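Local coordinates for protein monooxygenase (Mycobacterium tuberculosis, PDB 5UQ4) that catalyses the oxidative breakdown of heme to mycobilin with release of free iron, using an electron donor such as ascorbate, at residues B[38-43]-B[57-62]; B[6-11]-B[92-97]. All blocks are in the same frame, centred on the assembly; numbering follows the deposited sequence.

Contact 1 (B[38-43]-B[57-62]); sequences GFLGFQ and VTHWES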
loop_
_atom_site.group_PDB
_atom_site.type_symbol
_atom_site.label_atom_id
_atom_site.label_comp_id
_atom_site.label_asym_id
_atom_site.label_seq_id
_atom_site.Cartn_x
_atom_site.Cartn_y
_atom_site.Cartn_z
ATOM N N GLY B 38 8.504 -15.930 -0.852
ATOM C CA GLY B 38 8.736 -14.516 -0.663
ATOM C C GLY B 38 7.488 -13.668 -0.560
ATOM O O GLY B 38 7.598 -12.467 -0.283
ATOM N N PHE B 39 6.309 -14.249 -0.769
ATOM C CA PHE B 39 5.063 -13.493 -0.727
ATOM C C PHE B 39 4.700 -13.159 0.715
ATOM O O PHE B 39 4.748 -14.026 1.593
ATOM C CB PHE B 39 3.937 -14.286 -1.387
ATOM C CG PHE B 39 2.594 -13.615 -1.312
ATOM C CD1 PHE B 39 2.300 -12.534 -2.125
ATOM C CD2 PHE B 39 1.625 -14.068 -0.432
ATOM C CE1 PHE B 39 1.068 -11.914 -2.059
ATOM C CE2 PHE B 39 0.389 -13.453 -0.361
ATOM C CZ PHE B 39 0.109 -12.377 -1.177
ATOM N N LEU B 40 4.330 -11.901 0.953
ATOM C CA LEU B 40 3.975 -11.429 2.285
ATOM C C LEU B 40 2.498 -11.096 2.425
ATOM O O LEU B 40 1.850 -11.555 3.368
ATOM C CB LEU B 40 4.820 -10.199 2.648
ATOM C CG LEU B 40 6.327 -10.430 2.742
ATOM C CD1 LEU B 40 7.035 -9.169 3.199
ATOM C CD2 LEU B 40 6.625 -11.585 3.684
ATOM N N GLY B 41 1.944 -10.309 1.509
ATOM C CA GLY B 41 0.558 -9.902 1.636
ATOM C C GLY B 41 0.001 -9.379 0.335
ATOM O O GLY B 41 0.738 -8.934 -0.551
ATOM N N PHE B 42 -1.323 -9.440 0.230
ATOM C CA PHE B 42 -2.054 -8.963 -0.931
ATOM C C PHE B 42 -3.224 -8.114 -0.462
ATOM O O PHE B 42 -3.866 -8.430 0.543
ATOM C CB PHE B 42 -2.564 -10.129 -1.793
ATOM C CG PHE B 42 -3.444 -9.701 -2.935
ATOM C CD1 PHE B 42 -2.893 -9.340 -4.150
ATOM C CD2 PHE B 42 -4.822 -9.663 -2.795
ATOM C CE1 PHE B 42 -3.694 -8.946 -5.203
ATOM C CE2 PHE B 42 -5.628 -9.266 -3.845
ATOM C CZ PHE B 42 -5.064 -8.909 -5.050
ATOM N N GLN B 43 -3.501 -7.038 -1.193
ATOM C CA GLN B 43 -4.629 -6.175 -0.876
ATOM C C GLN B 43 -5.191 -5.592 -2.162
ATOM O O GLN B 43 -4.437 -5.177 -3.045
ATOM C CB GLN B 43 -4.227 -5.047 0.082
ATOM C CG GLN B 43 -4.249 -5.442 1.550
ATOM C CD GLN B 43 -4.030 -4.265 2.476
ATOM O OE1 GLN B 43 -3.393 -3.280 2.104
ATOM N NE2 GLN B 43 -4.552 -4.361 3.692
ATOM N N VAL B 57 -2.074 -4.356 -4.662
ATOM C CA VAL B 57 -0.868 -4.251 -3.848
ATOM C C VAL B 57 -0.406 -5.646 -3.456
ATOM O O VAL B 57 -1.206 -6.467 -2.991
ATOM C CB VAL B 57 -1.111 -3.392 -2.596
ATOM C CG1 VAL B 57 0.211 -3.021 -1.944
ATOM C CG2 VAL B 57 -1.914 -2.147 -2.951
ATOM N N THR B 58 0.887 -5.909 -3.634
ATOM C CA THR B 58 1.514 -7.129 -3.149
ATOM C C THR B 58 2.789 -6.773 -2.404
ATOM O O THR B 58 3.565 -5.920 -2.846
ATOM C CB THR B 58 1.833 -8.114 -4.284
ATOM O OG1 THR B 58 2.308 -7.399 -5.432
ATOM C CG2 THR B 58 0.593 -8.911 -4.658
ATOM N N HIS B 59 2.988 -7.428 -1.264
ATOM C CA HIS B 59 4.161 -7.245 -0.424
ATOM C C HIS B 59 5.052 -8.473 -0.556
ATOM O O HIS B 59 4.568 -9.608 -0.458
ATOM C CB HIS B 59 3.753 -7.028 1.035
ATOM C CG HIS B 59 4.851 -6.504 1.908
ATOM N ND1 HIS B 59 4.682 -6.291 3.258
ATOM C CD2 HIS B 59 6.128 -6.149 1.629
ATOM C CE1 HIS B 59 5.807 -5.830 3.775
ATOM N NE2 HIS B 59 6.701 -5.735 2.807
ATOM N N TRP B 60 6.345 -8.245 -0.785
ATOM C CA TRP B 60 7.293 -9.322 -1.030
ATOM C C TRP B 60 8.542 -9.130 -0.180
ATOM O O TRP B 60 8.840 -8.030 0.295
ATOM C CB TRP B 60 7.689 -9.405 -2.519
ATOM C CG TRP B 60 6.579 -9.779 -3.428
ATOM C CD1 TRP B 60 5.694 -8.932 -4.020
ATOM C CD2 TRP B 60 6.249 -11.097 -3.888
ATOM N NE1 TRP B 60 4.812 -9.639 -4.799
ATOM C CE2 TRP B 60 5.133 -10.970 -4.736
ATOM C CE3 TRP B 60 6.780 -12.371 -3.651
ATOM C CZ2 TRP B 60 4.535 -12.071 -5.351
ATOM C CZ3 TRP B 60 6.182 -13.469 -4.265
ATOM C CH2 TRP B 60 5.073 -13.309 -5.105
ATOM N N GLU B 61 9.275 -10.230 0.002
ATOM C CA GLU B 61 10.508 -10.192 0.783
ATOM C C GLU B 61 11.574 -9.336 0.108
ATOM O O GLU B 61 12.318 -8.611 0.778
ATOM C CB GLU B 61 11.038 -11.608 0.990
ATOM C CG GLU B 61 10.530 -12.315 2.229
ATOM C CD GLU B 61 11.201 -13.661 2.421
ATOM O OE1 GLU B 61 11.010 -14.282 3.488
ATOM O OE2 GLU B 61 11.924 -14.097 1.500
ATOM N N SER B 62 11.676 -9.424 -1.215
ATOM C CA SER B 62 12.726 -8.747 -1.962
ATOM C C SER B 62 12.305 -8.682 -3.421
ATOM O O SER B 62 11.397 -9.397 -3.853
ATOM C CB SER B 62 14.067 -9.471 -1.828
ATOM O OG SER B 62 13.984 -10.770 -2.387
#
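Leu40 lays its side chain across the imidazole of His59. CB sits 3.2 Å from the carbonyl O of His59 and also touches His59 CB. CG passes on over that carbonyl toward the backbone of Trp60. CD1 ends squarely over one face of the imidazole, 3.4 Å from the ring centroid and 7° off the ring normal, a close CH-pi contact, while CD2 leans toward Glu61 CG. The His59 ring reaches this spot because its CG is anti to the backbone N (chi1 -166°). His59 NE2 is buried here without a polar partner.

On the other face of the sheet Phe39 turns an edge to Trp60 in a T-shaped pair, the planes at 74°. Phe39 CB rests over the six-membered ring of the indole, 3.7 Å from Trp60 CZ3. Thr58 CG2 fits between the edges of two phenyl rings, 3.5 Å from Phe42 CD1 and 4.0 Å from Phe39 CE1. Behind this row stands helix 19-34, where Phe42 packs on Phe26, a probable heme-binding residue.

The carbonyl O of His59 takes two N-H groups, Leu40 N at 2.7 Å and Gly41 N, weakly, at 3.4 Å. Two residues thus face one: a classic beta bulge in the antiparallel hairpin of strands 39-49 and 54-60, part of the dimeric alpha/beta-barrel fold.

Contact 2 (B[6-11]-B[92-97]); sequences VVKINA and LLEFEV
The Lys8 chain bends once, at chi2 (-61°), then runs extended to its amine, and this kink carries NZ across to Glu94, whose chain is extended beyond CG. The two residues form a non-hydrogen-bonded pair of antiparallel strands, joining strand 6-12 near the start of the chain to strand 90-102 near its end in the sheet of this dimeric alpha/beta-barrel protein. Lys8 NZ meets Glu94 OE1 at 2.7 Å, from above the carboxylate plane and 37° out of it, in a salt bridge. Asp63, at the start of helix 63-70, forms a second salt bridge with the same ammonium, so two carboxylates share one positive charge and probably stabilise it.

The opposite face, with Val7, Ile9, Leu93 and Phe95, is apolar. Ile9 sends CD1 obliquely to the Phe95 ring, 3.6 Å from Phe95 CE2, and beside them Val7 CG2 meets Val97 CG2 at 3.6 Å, the two side chains crossing at about a right angle. Leu45 of the second subunit packs on Val7, Phe95 and Val97, while Phe55 of that subunit brings its ring against Phe95.

Four backbone bonds tie the strands together through the Val7-Phe95 and Ile9-Leu93 pairs. Those of the second pair are both 2.8 Å, between Ile9 N and Leu93 O and between Leu93 N and Ile9 O. Val7 N, by contrast, approaches Phe95 O from above the carbonyl plane, at 3.1 Å and 43° out of it.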
loop_
_atom_site.group_PDB
_atom_site.type_symbol
_atom_site.label_atom_id
_atom_site.label_comp_id
_atom_site.label_asym_id
_atom_site.label_seq_id
_atom_site.Cartn_x
_atom_site.Cartn_y
_atom_site.Cartn_z
ATOM N N VAL B 6 9.721 -5.207 -0.414
ATOM C CA VAL B 6 9.318 -4.572 -1.655
ATOM C C VAL B 6 7.802 -4.604 -1.769
ATOM O O VAL B 6 7.135 -5.532 -1.308
ATOM C CB VAL B 6 9.986 -5.272 -2.848
ATOM C CG1 VAL B 6 9.606 -6.737 -2.847
ATOM C CG2 VAL B 6 9.589 -4.632 -4.178
ATOM N N VAL B 7 7.262 -3.580 -2.411
ATOM C CA VAL B 7 5.825 -3.436 -2.587
ATOM C C VAL B 7 5.553 -3.049 -4.035
ATOM O O VAL B 7 6.002 -1.991 -4.494
ATOM C CB VAL B 7 5.243 -2.389 -1.625
ATOM C CG1 VAL B 7 3.875 -1.952 -2.097
ATOM C CG2 VAL B 7 5.159 -2.975 -0.224
ATOM N N LYS B 8 4.811 -3.895 -4.746
ATOM C CA LYS B 8 4.377 -3.605 -6.106
ATOM C C LYS B 8 2.912 -3.190 -6.109
ATOM O O LYS B 8 2.067 -3.872 -5.520
ATOM C CB LYS B 8 4.573 -4.813 -7.023
ATOM C CG LYS B 8 5.876 -5.562 -6.851
ATOM C CD LYS B 8 7.059 -4.656 -7.135
ATOM C CE LYS B 8 8.324 -5.471 -7.328
ATOM N NZ LYS B 8 9.531 -4.645 -7.620
ATOM N N ILE B 9 2.614 -2.084 -6.782
ATOM C CA ILE B 9 1.257 -1.563 -6.885
ATOM C C ILE B 9 0.906 -1.438 -8.360
ATOM O O ILE B 9 1.536 -0.662 -9.089
ATOM C CB ILE B 9 1.106 -0.211 -6.171
ATOM C CG1 ILE B 9 1.582 -0.314 -4.720
ATOM C CG2 ILE B 9 -0.343 0.257 -6.225
ATOM C CD1 ILE B 9 1.449 0.974 -3.944
ATOM N N ASN B 10 -0.099 -2.193 -8.795
ATOM C CA ASN B 10 -0.630 -2.089 -10.148
ATOM C C ASN B 10 -1.864 -1.193 -10.103
ATOM O O ASN B 10 -2.900 -1.578 -9.551
ATOM C CB ASN B 10 -0.965 -3.468 -10.714
ATOM C CG ASN B 10 -1.211 -3.441 -12.210
ATOM O OD1 ASN B 10 -0.866 -2.475 -12.892
ATOM N ND2 ASN B 10 -1.810 -4.505 -12.730
ATOM N N ALA B 11 -1.745 0.007 -10.667
ATOM C CA ALA B 11 -2.857 0.948 -10.742
ATOM C C ALA B 11 -3.623 0.678 -12.032
ATOM O O ALA B 11 -3.108 0.915 -13.128
ATOM C CB ALA B 11 -2.355 2.389 -10.689
ATOM N N LEU B 92 2.465 0.266 -13.364
ATOM C CA LEU B 92 3.099 -0.474 -12.283
ATOM C C LEU B 92 4.018 0.465 -11.515
ATOM O O LEU B 92 4.852 1.155 -12.112
ATOM C CB LEU B 92 3.866 -1.680 -12.833
ATOM C CG LEU B 92 4.364 -2.824 -11.938
ATOM C CD1 LEU B 92 5.501 -2.428 -11.019
ATOM C CD2 LEU B 92 3.200 -3.384 -11.129
ATOM N N LEU B 93 3.838 0.512 -10.197
ATOM C CA LEU B 93 4.646 1.333 -9.306
ATOM C C LEU B 93 5.369 0.417 -8.332
ATOM O O LEU B 93 4.739 -0.437 -7.699
ATOM C CB LEU B 93 3.786 2.345 -8.538
ATOM C CG LEU B 93 2.535 2.877 -9.246
ATOM C CD1 LEU B 93 1.723 3.770 -8.318
ATOM C CD2 LEU B 93 2.880 3.618 -10.530
ATOM N N GLU B 94 6.685 0.587 -8.219
ATOM C CA GLU B 94 7.513 -0.231 -7.346
ATOM C C GLU B 94 8.106 0.623 -6.238
ATOM O O GLU B 94 8.619 1.720 -6.489
ATOM C CB GLU B 94 8.632 -0.927 -8.127
ATOM C CG GLU B 94 8.265 -1.168 -9.571
ATOM C CD GLU B 94 9.178 -2.154 -10.273
ATOM O OE1 GLU B 94 9.918 -2.891 -9.585
ATOM O OE2 GLU B 94 9.115 -2.226 -11.519
ATOM N N PHE B 95 8.044 0.102 -5.016
ATOM C CA PHE B 95 8.511 0.801 -3.831
ATOM C C PHE B 95 9.393 -0.125 -3.008
ATOM O O PHE B 95 9.352 -1.350 -3.154
ATOM C CB PHE B 95 7.342 1.290 -2.962
ATOM C CG PHE B 95 6.430 2.268 -3.647
ATOM C CD1 PHE B 95 6.669 3.631 -3.574
ATOM C CD2 PHE B 95 5.323 1.823 -4.351
ATOM C CE1 PHE B 95 5.826 4.531 -4.199
ATOM C CE2 PHE B 95 4.477 2.717 -4.978
ATOM C CZ PHE B 95 4.729 4.073 -4.903
ATOM N N GLU B 96 10.186 0.474 -2.125
ATOM C CA GLU B 96 10.971 -0.265 -1.146
ATOM C C GLU B 96 10.453 0.081 0.242
ATOM O O GLU B 96 10.409 1.258 0.617
ATOM C CB GLU B 96 12.461 0.055 -1.271
ATOM C CG GLU B 96 13.106 -0.527 -2.520
ATOM C CD GLU B 96 14.616 -0.393 -2.518
ATOM O OE1 GLU B 96 15.175 0.070 -1.500
ATOM O OE2 GLU B 96 15.245 -0.755 -3.535
ATOM N N VAL B 97 10.050 -0.940 0.993
ATOM C CA VAL B 97 9.492 -0.748 2.325
ATOM C C VAL B 97 10.574 -0.224 3.260
ATOM O O VAL B 97 11.369 -0.999 3.807
ATOM C CB VAL B 97 8.885 -2.054 2.866
ATOM C CG1 VAL B 97 8.023 -1.781 4.080
ATOM C CG2 VAL B 97 8.078 -2.752 1.788
#

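In the fold
Both contacts belong to one four-stranded antiparallel sheet, ordered 39-49, 54-60, 6-12, 90-102, and their centres lie about 10 Å apart. Contact 1 is the hairpin at one side; contact 2 pairs the first and last strands at the other. Along the chain, 6-11 comes first, then both segments of contact 1, then 92-97. Strands 54-60 and 6-12 are neighbours, with Trp60 N probably hydrogen-bonded to Val6 O (2.9 Å) and Thr58 N to Lys8 O (3.0 Å), so the pairings form a continuous sheet. Strands of the second subunit extend it from both outer edges, as expected of a dimeric alpha/beta barrel.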